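3-hydroxyacyl-CoA dehydrogenase (Archaeoglobus fulgidus, PDB 1ZEJ) probably acts as a homodimeric NAD-dependent dehydrogenase, oxidising L-3-hydroxyacyl-CoA or L-gulonate. Local coordinates at residues 27-32 / 56-61; 128-133 / 158-163; 142-147 / 151-156. All blocks are in the same frame, centred on the assembly; numbering follows the deposited sequence.

Contact 1: 27-32 / 56-61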
loop_
_atom_site.group_PDB
_atom_site.type_symbol
_atom_site.label_atom_id
_atom_site.label_comp_id
_atom_site.label_asym_id
_atom_site.label_seq_id
_atom_site.Cartn_x
_atom_site.Cartn_y
_atom_site.Cartn_z
ATOM N N ILE A 27 -5.187 11.887 -21.502
ATOM C CA ILE A 27 -6.645 11.721 -21.438
ATOM C C ILE A 27 -7.209 11.567 -22.868
ATOM O O ILE A 27 -8.055 10.713 -23.128
ATOM C CB ILE A 27 -7.331 12.889 -20.682
ATOM C CG1 ILE A 27 -6.971 12.903 -19.171
ATOM C CG2 ILE A 27 -8.852 12.862 -20.844
ATOM C CD1 ILE A 27 -7.243 14.246 -18.503
ATOM N N ALA A 28 -6.731 12.395 -23.790
ATOM C CA ALA A 28 -7.142 12.337 -25.203
ATOM C C ALA A 28 -6.805 10.961 -25.814
ATOM O O ALA A 28 -7.658 10.369 -26.473
ATOM C CB ALA A 28 -6.468 13.449 -25.997
ATOM N N ILE A 29 -5.631 10.414 -25.477
ATOM C CA ILE A 29 -5.229 9.080 -25.927
ATOM C C ILE A 29 -6.113 7.999 -25.336
ATOM O O ILE A 29 -6.557 7.132 -26.048
ATOM C CB ILE A 29 -3.751 8.777 -25.629
ATOM C CG1 ILE A 29 -2.849 9.698 -26.426
ATOM C CG2 ILE A 29 -3.424 7.305 -25.868
ATOM C CD1 ILE A 29 -1.401 9.676 -25.954
ATOM N N ALA A 30 -6.398 8.078 -24.054
ATOM C CA ALA A 30 -7.302 7.122 -23.399
ATOM C C ALA A 30 -8.697 7.122 -24.028
ATOM O O ALA A 30 -9.271 6.078 -24.328
ATOM C CB ALA A 30 -7.387 7.432 -21.895
ATOM N N ILE A 31 -9.228 8.309 -24.277
ATOM C CA ILE A 31 -10.573 8.429 -24.791
ATOM C C ILE A 31 -10.697 8.051 -26.303
ATOM O O ILE A 31 -11.722 7.513 -26.737
ATOM C CB ILE A 31 -11.074 9.866 -24.500
ATOM C CG1 ILE A 31 -11.248 10.014 -22.984
ATOM C CG2 ILE A 31 -12.394 10.158 -25.236
ATOM C CD1 ILE A 31 -11.659 11.343 -22.526
ATOM N N ALA A 32 -9.666 8.362 -27.087
ATOM C CA ALA A 32 -9.687 8.177 -28.503
ATOM C C ALA A 32 -9.732 6.709 -28.900
ATOM O O ALA A 32 -10.050 6.424 -30.051
ATOM C CB ALA A 32 -8.501 8.851 -29.152
ATOM N N GLU A 56 -0.172 6.781 -33.835
ATOM C CA GLU A 56 -0.589 7.196 -35.173
ATOM C C GLU A 56 -2.007 6.732 -35.519
ATOM O O GLU A 56 -2.768 7.462 -36.119
ATOM C CB GLU A 56 0.437 6.700 -36.218
ATOM C CG GLU A 56 0.384 7.480 -37.501
ATOM C CD GLU A 56 1.666 7.411 -38.331
ATOM O OE1 GLU A 56 2.753 7.077 -37.800
ATOM O OE2 GLU A 56 1.579 7.730 -39.539
ATOM N N GLU A 57 -2.368 5.528 -35.088
ATOM C CA GLU A 57 -3.698 4.967 -35.336
ATOM C C GLU A 57 -4.825 5.767 -34.708
ATOM O O GLU A 57 -5.972 5.628 -35.150
ATOM C CB GLU A 57 -3.843 3.546 -34.789
ATOM C CG GLU A 57 -2.560 2.694 -34.728
ATOM C CD GLU A 57 -1.735 3.001 -33.490
ATOM O OE1 GLU A 57 -2.314 2.983 -32.371
ATOM O OE2 GLU A 57 -0.521 3.272 -33.672
ATOM N N LEU A 58 -4.519 6.555 -33.664
ATOM C CA LEU A 58 -5.539 7.354 -32.992
ATOM C C LEU A 58 -5.721 8.746 -33.592
ATOM O O LEU A 58 -6.674 9.421 -33.236
ATOM C CB LEU A 58 -5.240 7.494 -31.498
ATOM C CG LEU A 58 -5.180 6.151 -30.779
ATOM C CD1 LEU A 58 -4.757 6.314 -29.366
ATOM C CD2 LEU A 58 -6.511 5.427 -30.879
ATOM N N LEU A 59 -4.834 9.157 -34.501
ATOM C CA LEU A 59 -4.825 10.547 -34.945
ATOM C C LEU A 59 -6.057 10.856 -35.766
ATOM O O LEU A 59 -6.494 12.003 -35.799
ATOM C CB LEU A 59 -3.545 10.910 -35.711
ATOM C CG LEU A 59 -2.287 11.192 -34.875
ATOM C CD1 LEU A 59 -1.093 11.322 -35.817
ATOM C CD2 LEU A 59 -2.436 12.437 -33.986
ATOM N N SER A 60 -6.653 9.827 -36.373
ATOM C CA SER A 60 -7.894 10.002 -37.137
ATOM C C SER A 60 -9.094 10.355 -36.214
ATOM O O SER A 60 -10.074 10.924 -36.663
ATOM C CB SER A 60 -8.181 8.743 -37.990
ATOM O OG SER A 60 -8.583 7.656 -37.166
ATOM N N LYS A 61 -8.992 10.082 -34.923
ATOM C CA LYS A 61 -10.091 10.370 -33.989
ATOM C C LYS A 61 -9.922 11.690 -33.194
ATOM O O LYS A 61 -10.799 12.053 -32.424
ATOM C CB LYS A 61 -10.244 9.209 -33.006
ATOM C CG LYS A 61 -10.506 7.829 -33.675
ATOM C CD LYS A 61 -11.983 7.447 -33.562
ATOM C CE LYS A 61 -12.267 6.529 -32.343
ATOM N NZ LYS A 61 -13.740 6.175 -32.211
#
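With chi1 near -65°, Ile29 sets its CG2 methyl anti to the backbone N, and Leu58, whose CG stands anti to its own carbonyl carbon, extends its CD1 methyl to meet it. The two side chains cross at about a right angle, with Ile29 CG2 3.9 Å from Leu58 CD1. The other Leu58 methyl, CD2, lies 3.8 Å from Ala32 O, so the forked end of the leucine touches two successive turns of the helix. Alanine suits this place because its lone methyl lets the loop come in close: Ala32 CB is 4.2 Å from both Leu58 CB and Lys61 CB. Lys61 is bent at chi2 and chi3, which carries its aliphatic part past the Ala32 carbonyl, with Lys61 CE 3.2 Å from Ala32 O. Its NZ makes a weak hydrogen bond to Lys34 O, and its backbone is hydrogen-bonded to Val37 of strand 36-40. Leucine and lysine are apt at this partly exposed border, since each offers carbon to the helix. The contact joins helix 22-32 to the loop leading into strand 62-65, an outer part of the Rossmann-type fold whose GxGxxG motif, predicted to bind NAD, runs from the preceding turn into this helix.

Contact 2: 128-133 / 158-163; sequences VHWMNP and GFLREL
Leu160 turns both of its methyls toward strand 125-130, and each finds a different partner. CD1 meets Val128 CG1 at 4.0 Å, the two side chains reaching toward each other tip to tip. CD2 lies 3.9 Å from Trp130 CZ2 and equally near CH2, approaching the indole obliquely. Leu163, one turn on, brings another methyl to the indole: its CD2 stands at the edge of the ring, near its plane, 4.1 Å from Trp130 CH2. The tryptophan gets there because its CG is anti to the carbonyl carbon (chi1 -65°), which brings the six-membered ring toward the helix. All four residues are buried and purely apolar across the contact; a broad indole spans the gap between strand and helix, and the branched leucine ends pack against it. The indole also packs on Met23, Ile27 and Ala30 of helix 22-32. The outer flanks are different in kind. Arg161 is exposed and salt-bridged to Glu157, while beyond the strand Asn132 O accepts a hydrogen bond from Arg279 of the second subunit. His129, bonded through ND1 to Glu141, is predicted to be important for catalysis, and Asn132 to bind NAD. The strand that leads into these residues is packed on helix 150-162 in the strand-helix layer of a Rossmann-type NAD-binding domain.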
loop_
_atom_site.group_PDB
_atom_site.type_symbol
_atom_site.label_atom_id
_atom_site.label_comp_id
_atom_site.label_asym_id
_atom_site.label_seq_id
_atom_site.Cartn_x
_atom_site.Cartn_y
_atom_site.Cartn_z
ATOM N N VAL A 128 -12.575 14.665 -12.147
ATOM C CA VAL A 128 -12.222 13.300 -12.645
ATOM C C VAL A 128 -10.708 13.208 -12.612
ATOM O O VAL A 128 -10.029 13.860 -13.457
ATOM C CB VAL A 128 -12.777 12.982 -14.059
ATOM C CG1 VAL A 128 -12.294 11.684 -14.577
ATOM C CG2 VAL A 128 -14.254 12.972 -14.087
ATOM N N HIS A 129 -10.199 12.412 -11.667
ATOM C CA HIS A 129 -8.811 12.253 -11.324
ATOM C C HIS A 129 -8.237 10.994 -11.989
ATOM O O HIS A 129 -8.554 9.862 -11.629
ATOM C CB HIS A 129 -8.717 12.206 -9.796
ATOM C CG HIS A 129 -7.347 12.002 -9.257
ATOM N ND1 HIS A 129 -7.122 11.340 -8.065
ATOM C CD2 HIS A 129 -6.125 12.392 -9.714
ATOM C CE1 HIS A 129 -5.819 11.299 -7.835
ATOM N NE2 HIS A 129 -5.195 11.923 -8.826
ATOM N N TRP A 130 -7.498 11.238 -13.063
ATOM C CA TRP A 130 -6.858 10.206 -13.850
ATOM C C TRP A 130 -5.510 9.964 -13.265
ATOM O O TRP A 130 -4.904 10.859 -12.703
ATOM C CB TRP A 130 -6.645 10.683 -15.288
ATOM C CG TRP A 130 -7.902 10.938 -16.086
ATOM C CD1 TRP A 130 -8.678 12.060 -16.037
ATOM C CD2 TRP A 130 -8.496 10.090 -17.065
ATOM N NE1 TRP A 130 -9.709 11.964 -16.918
ATOM C CE2 TRP A 130 -9.633 10.752 -17.551
ATOM C CE3 TRP A 130 -8.191 8.828 -17.567
ATOM C CZ2 TRP A 130 -10.454 10.206 -18.540
ATOM C CZ3 TRP A 130 -8.999 8.289 -18.568
ATOM C CH2 TRP A 130 -10.126 8.967 -19.030
HETATM N N MSE A 131 -4.999 8.746 -13.420
HETATM C CA MSE A 131 -3.661 8.413 -12.924
HETATM C C MSE A 131 -2.682 8.529 -14.102
HETATM O O MSE A 131 -3.070 8.811 -15.232
HETATM C CB MSE A 131 -3.642 7.018 -12.288
HETATM C CG MSE A 131 -4.781 6.721 -11.339
HETATM SE SE MSE A 131 -4.773 7.859 -9.750
HETATM C CE MSE A 131 -6.716 8.068 -9.416
ATOM N N ASN A 132 -1.412 8.409 -13.821
ATOM C CA ASN A 132 -0.389 8.711 -14.808
ATOM C C ASN A 132 0.337 7.466 -15.247
ATOM O O ASN A 132 0.968 6.838 -14.412
ATOM C CB ASN A 132 0.634 9.682 -14.198
ATOM C CG ASN A 132 1.539 10.332 -15.254
ATOM O OD1 ASN A 132 1.202 10.420 -16.451
ATOM N ND2 ASN A 132 2.689 10.786 -14.812
ATOM N N PRO A 133 0.319 7.137 -16.559
ATOM C CA PRO A 133 -0.416 7.780 -17.666
ATOM C C PRO A 133 -1.878 7.370 -17.733
ATOM O O PRO A 133 -2.181 6.181 -17.478
ATOM C CB PRO A 133 0.318 7.293 -18.915
ATOM C CG PRO A 133 1.457 6.438 -18.466
ATOM C CD PRO A 133 1.178 6.055 -17.047
ATOM N N GLY A 158 -20.520 5.835 -16.053
ATOM C CA GLY A 158 -20.824 4.919 -17.154
ATOM C C GLY A 158 -19.850 5.108 -18.321
ATOM O O GLY A 158 -19.295 4.145 -18.825
ATOM N N PHE A 159 -19.625 6.352 -18.717
ATOM C CA PHE A 159 -18.637 6.676 -19.749
ATOM C C PHE A 159 -17.276 6.069 -19.415
ATOM O O PHE A 159 -16.643 5.391 -20.224
ATOM C CB PHE A 159 -18.509 8.194 -19.871
ATOM C CG PHE A 159 -17.372 8.642 -20.753
ATOM C CD1 PHE A 159 -17.476 8.584 -22.133
ATOM C CD2 PHE A 159 -16.201 9.105 -20.211
ATOM C CE1 PHE A 159 -16.408 8.989 -22.946
ATOM C CE2 PHE A 159 -15.145 9.514 -21.023
ATOM C CZ PHE A 159 -15.257 9.462 -22.370
ATOM N N LEU A 160 -16.798 6.327 -18.207
ATOM C CA LEU A 160 -15.475 5.833 -17.828
ATOM C C LEU A 160 -15.437 4.305 -17.744
ATOM O O LEU A 160 -14.474 3.692 -18.176
ATOM C CB LEU A 160 -15.042 6.445 -16.506
ATOM C CG LEU A 160 -14.760 7.934 -16.529
ATOM C CD1 LEU A 160 -14.557 8.445 -15.128
ATOM C CD2 LEU A 160 -13.548 8.163 -17.331
ATOM N N ARG A 161 -16.485 3.700 -17.210
ATOM C CA ARG A 161 -16.533 2.233 -17.090
ATOM C C ARG A 161 -16.511 1.607 -18.487
ATOM O O ARG A 161 -15.777 0.644 -18.755
ATOM C CB ARG A 161 -17.776 1.773 -16.311
ATOM C CG ARG A 161 -17.666 1.981 -14.801
ATOM C CD ARG A 161 -18.573 1.107 -13.992
ATOM N NE ARG A 161 -18.458 1.369 -12.546
ATOM C CZ ARG A 161 -17.405 1.045 -11.768
ATOM N NH1 ARG A 161 -16.277 0.462 -12.262
ATOM N NH2 ARG A 161 -17.476 1.339 -10.466
ATOM N N GLU A 162 -17.279 2.178 -19.397
ATOM C CA GLU A 162 -17.372 1.611 -20.744
ATOM C C GLU A 162 -16.066 1.793 -21.504
ATOM O O GLU A 162 -15.784 1.078 -22.440
ATOM C CB GLU A 162 -18.549 2.210 -21.521
ATOM C CG GLU A 162 -19.882 1.726 -21.005
ATOM N N LEU A 163 -15.242 2.731 -21.049
ATOM C CA LEU A 163 -13.923 2.905 -21.599
ATOM C C LEU A 163 -12.948 1.850 -21.100
ATOM O O LEU A 163 -11.819 1.750 -21.608
ATOM C CB LEU A 163 -13.418 4.306 -21.229
ATOM C CG LEU A 163 -12.462 5.073 -22.105
ATOM C CD1 LEU A 163 -13.001 5.282 -23.518
ATOM C CD2 LEU A 163 -12.259 6.427 -21.405
#

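Contact 3: 142-147 / 151-156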
loop_
_atom_site.group_PDB
_atom_site.type_symbol
_atom_site.label_atom_id
_atom_site.label_comp_id
_atom_site.label_asym_id
_atom_site.label_seq_id
_atom_site.Cartn_x
_atom_site.Cartn_y
_atom_site.Cartn_z
ATOM N N ILE A 142 -13.785 9.639 -9.542
ATOM C CA ILE A 142 -14.671 10.788 -9.701
ATOM C C ILE A 142 -14.783 11.428 -8.353
ATOM O O ILE A 142 -15.123 10.733 -7.388
ATOM C CB ILE A 142 -16.046 10.342 -10.176
ATOM C CG1 ILE A 142 -15.923 9.758 -11.601
ATOM C CG2 ILE A 142 -17.068 11.488 -10.054
ATOM C CD1 ILE A 142 -17.159 9.141 -12.132
ATOM N N VAL A 143 -14.523 12.734 -8.282
ATOM C CA VAL A 143 -14.538 13.435 -7.017
ATOM C C VAL A 143 -15.647 14.475 -7.115
ATOM O O VAL A 143 -15.550 15.410 -7.893
ATOM C CB VAL A 143 -13.192 14.072 -6.723
ATOM C CG1 VAL A 143 -13.190 14.705 -5.326
ATOM C CG2 VAL A 143 -12.073 13.040 -6.816
ATOM N N ILE A 144 -16.700 14.277 -6.343
ATOM C CA ILE A 144 -17.854 15.134 -6.429
ATOM C C ILE A 144 -17.840 16.287 -5.415
ATOM O O ILE A 144 -17.298 16.190 -4.314
ATOM C CB ILE A 144 -19.164 14.331 -6.402
ATOM C CG1 ILE A 144 -19.474 13.740 -5.036
ATOM C CG2 ILE A 144 -19.110 13.214 -7.469
ATOM C CD1 ILE A 144 -20.904 13.365 -4.900
ATOM N N SER A 145 -18.446 17.388 -5.809
ATOM C CA SER A 145 -18.636 18.498 -4.898
ATOM C C SER A 145 -19.982 18.320 -4.208
ATOM O O SER A 145 -20.754 17.426 -4.583
ATOM C CB SER A 145 -18.578 19.798 -5.652
ATOM O OG SER A 145 -19.814 20.113 -6.281
ATOM N N ARG A 146 -20.274 19.198 -3.244
ATOM C CA ARG A 146 -21.638 19.250 -2.629
ATOM C C ARG A 146 -22.732 19.650 -3.602
ATOM O O ARG A 146 -23.884 19.432 -3.336
ATOM C CB ARG A 146 -21.662 20.172 -1.413
ATOM C CG ARG A 146 -21.325 21.622 -1.650
ATOM C CD ARG A 146 -21.063 22.292 -0.302
ATOM N NE ARG A 146 -21.163 23.739 -0.398
ATOM C CZ ARG A 146 -20.161 24.538 -0.748
ATOM N NH1 ARG A 146 -18.973 24.038 -1.090
ATOM N NH2 ARG A 146 -20.359 25.843 -0.796
ATOM N N PHE A 147 -22.364 20.163 -4.763
ATOM C CA PHE A 147 -23.322 20.589 -5.776
ATOM C C PHE A 147 -23.651 19.556 -6.822
ATOM O O PHE A 147 -24.672 19.640 -7.467
ATOM C CB PHE A 147 -22.813 21.813 -6.525
ATOM C CG PHE A 147 -22.454 22.993 -5.650
ATOM C CD1 PHE A 147 -23.380 23.968 -5.363
ATOM C CD2 PHE A 147 -21.141 23.168 -5.185
ATOM C CE1 PHE A 147 -23.036 25.077 -4.562
ATOM C CE2 PHE A 147 -20.793 24.294 -4.405
ATOM C CZ PHE A 147 -21.741 25.238 -4.102
ATOM N N LYS A 151 -27.225 12.409 -11.586
ATOM C CA LYS A 151 -27.285 12.155 -13.030
ATOM C C LYS A 151 -25.951 12.394 -13.706
ATOM O O LYS A 151 -25.568 11.615 -14.596
ATOM C CB LYS A 151 -28.361 13.042 -13.663
ATOM C CG LYS A 151 -28.200 13.372 -15.109
ATOM N N THR A 152 -25.272 13.462 -13.287
ATOM C CA THR A 152 -23.956 13.794 -13.821
ATOM C C THR A 152 -22.930 12.740 -13.412
ATOM O O THR A 152 -22.146 12.287 -14.236
ATOM C CB THR A 152 -23.481 15.176 -13.370
ATOM O OG1 THR A 152 -24.438 16.142 -13.788
ATOM C CG2 THR A 152 -22.114 15.511 -13.984
ATOM N N VAL A 153 -22.956 12.327 -12.151
ATOM C CA VAL A 153 -22.097 11.258 -11.731
ATOM C C VAL A 153 -22.317 9.973 -12.509
ATOM O O VAL A 153 -21.351 9.356 -12.968
ATOM C CB VAL A 153 -22.235 10.961 -10.220
ATOM C CG1 VAL A 153 -21.237 9.896 -9.828
ATOM C CG2 VAL A 153 -22.027 12.234 -9.427
ATOM N N ALA A 154 -23.567 9.524 -12.614
ATOM C CA ALA A 154 -23.836 8.239 -13.261
ATOM C C ALA A 154 -23.453 8.239 -14.757
ATOM O O ALA A 154 -22.957 7.242 -15.283
ATOM C CB ALA A 154 -25.306 7.876 -13.092
ATOM N N PHE A 155 -23.694 9.348 -15.426
ATOM C CA PHE A 155 -23.288 9.536 -16.797
ATOM C C PHE A 155 -21.761 9.407 -16.960
ATOM O O PHE A 155 -21.281 8.613 -17.763
ATOM C CB PHE A 155 -23.728 10.896 -17.287
ATOM C CG PHE A 155 -23.445 11.122 -18.736
ATOM C CD1 PHE A 155 -24.344 10.702 -19.708
ATOM C CD2 PHE A 155 -22.306 11.733 -19.147
ATOM C CE1 PHE A 155 -24.080 10.932 -21.097
ATOM C CE2 PHE A 155 -22.051 11.955 -20.527
ATOM C CZ PHE A 155 -22.933 11.552 -21.469
ATOM N N VAL A 156 -21.021 10.138 -16.155
ATOM C CA VAL A 156 -19.543 10.107 -16.220
ATOM C C VAL A 156 -18.986 8.763 -15.773
ATOM O O VAL A 156 -18.108 8.219 -16.426
ATOM C CB VAL A 156 -18.928 11.255 -15.454
ATOM C CG1 VAL A 156 -17.397 11.185 -15.522
ATOM C CG2 VAL A 156 -19.399 12.553 -16.033
#
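Ile144 is the unusual residue here: its CG1 branch sits between the backbone N and the carbonyl carbon (chi1 72°), the crowded position for a beta-branched side chain. Its CG2 methyl is thereby placed beside the backbone N and touches Val153 CG2 at 3.6 Å, the closest approach between the two segments, with the side chains crossing at about a right angle. Ile142, one strand repeat earlier, has the opposite sense of chi1 and extends CD1 to Val156 CG1 at 4.0 Å, while its CG2 is a looser 4.5 Å from Val153 CG1. Val153 and Val156 lie three residues apart and thus on one side of the helix, as Ile142 and Ile144 lie on one side of the strand. Beta-branched residues suit both surfaces, since their methyls sit close to the backbone and pack against the facing layer. No hydrogen bond crosses it. The polar work is done in the turn between strand and helix, where Ser145 OG accepts from Phe147 N at 3.0 Å, an ST turn, and Ser145 N hydrogen-bonds to Thr148 OG1. Arg146, at the exposed end, forms a salt bridge with Glu117. Buried Val156 packs on Val128 of strand 125-130, while the partly exposed Ile144 and Val153 both touch Val169. After only a short link, the axes of strand 142-144 and helix 151-156 run almost antiparallel (175°) and come within 10.2 Å. This is the first half of the beta-alpha-beta crossover formed by strand 139-144, helix 150-162 and strand 166-171.

How the contacts relate
Contacts 2 and 3 share helix 150-162 and lean on neighbouring strands of one sheet; contact 3 is nested within the loop that contact 2 closes, and they meet where Leu160 CD1 lies 4.0 Å from Ile142 CG1. Contact 2 is buried, contacts 1 and 3 only partly. Contact 1 touches contact 2 through helix 22-32, with Ile31 CG1 4.0 Å from Leu163 CD2, but does not touch contact 3. No hydrogen bond crosses any of the three, but contact 1 also sets loop side-chain carbons against a helix carbonyl. Their materials differ: beta-branched aliphatics in contact 3, indole and valine against leucines in contact 2, alanine and isoleucine against leucine and lysine in contact 1.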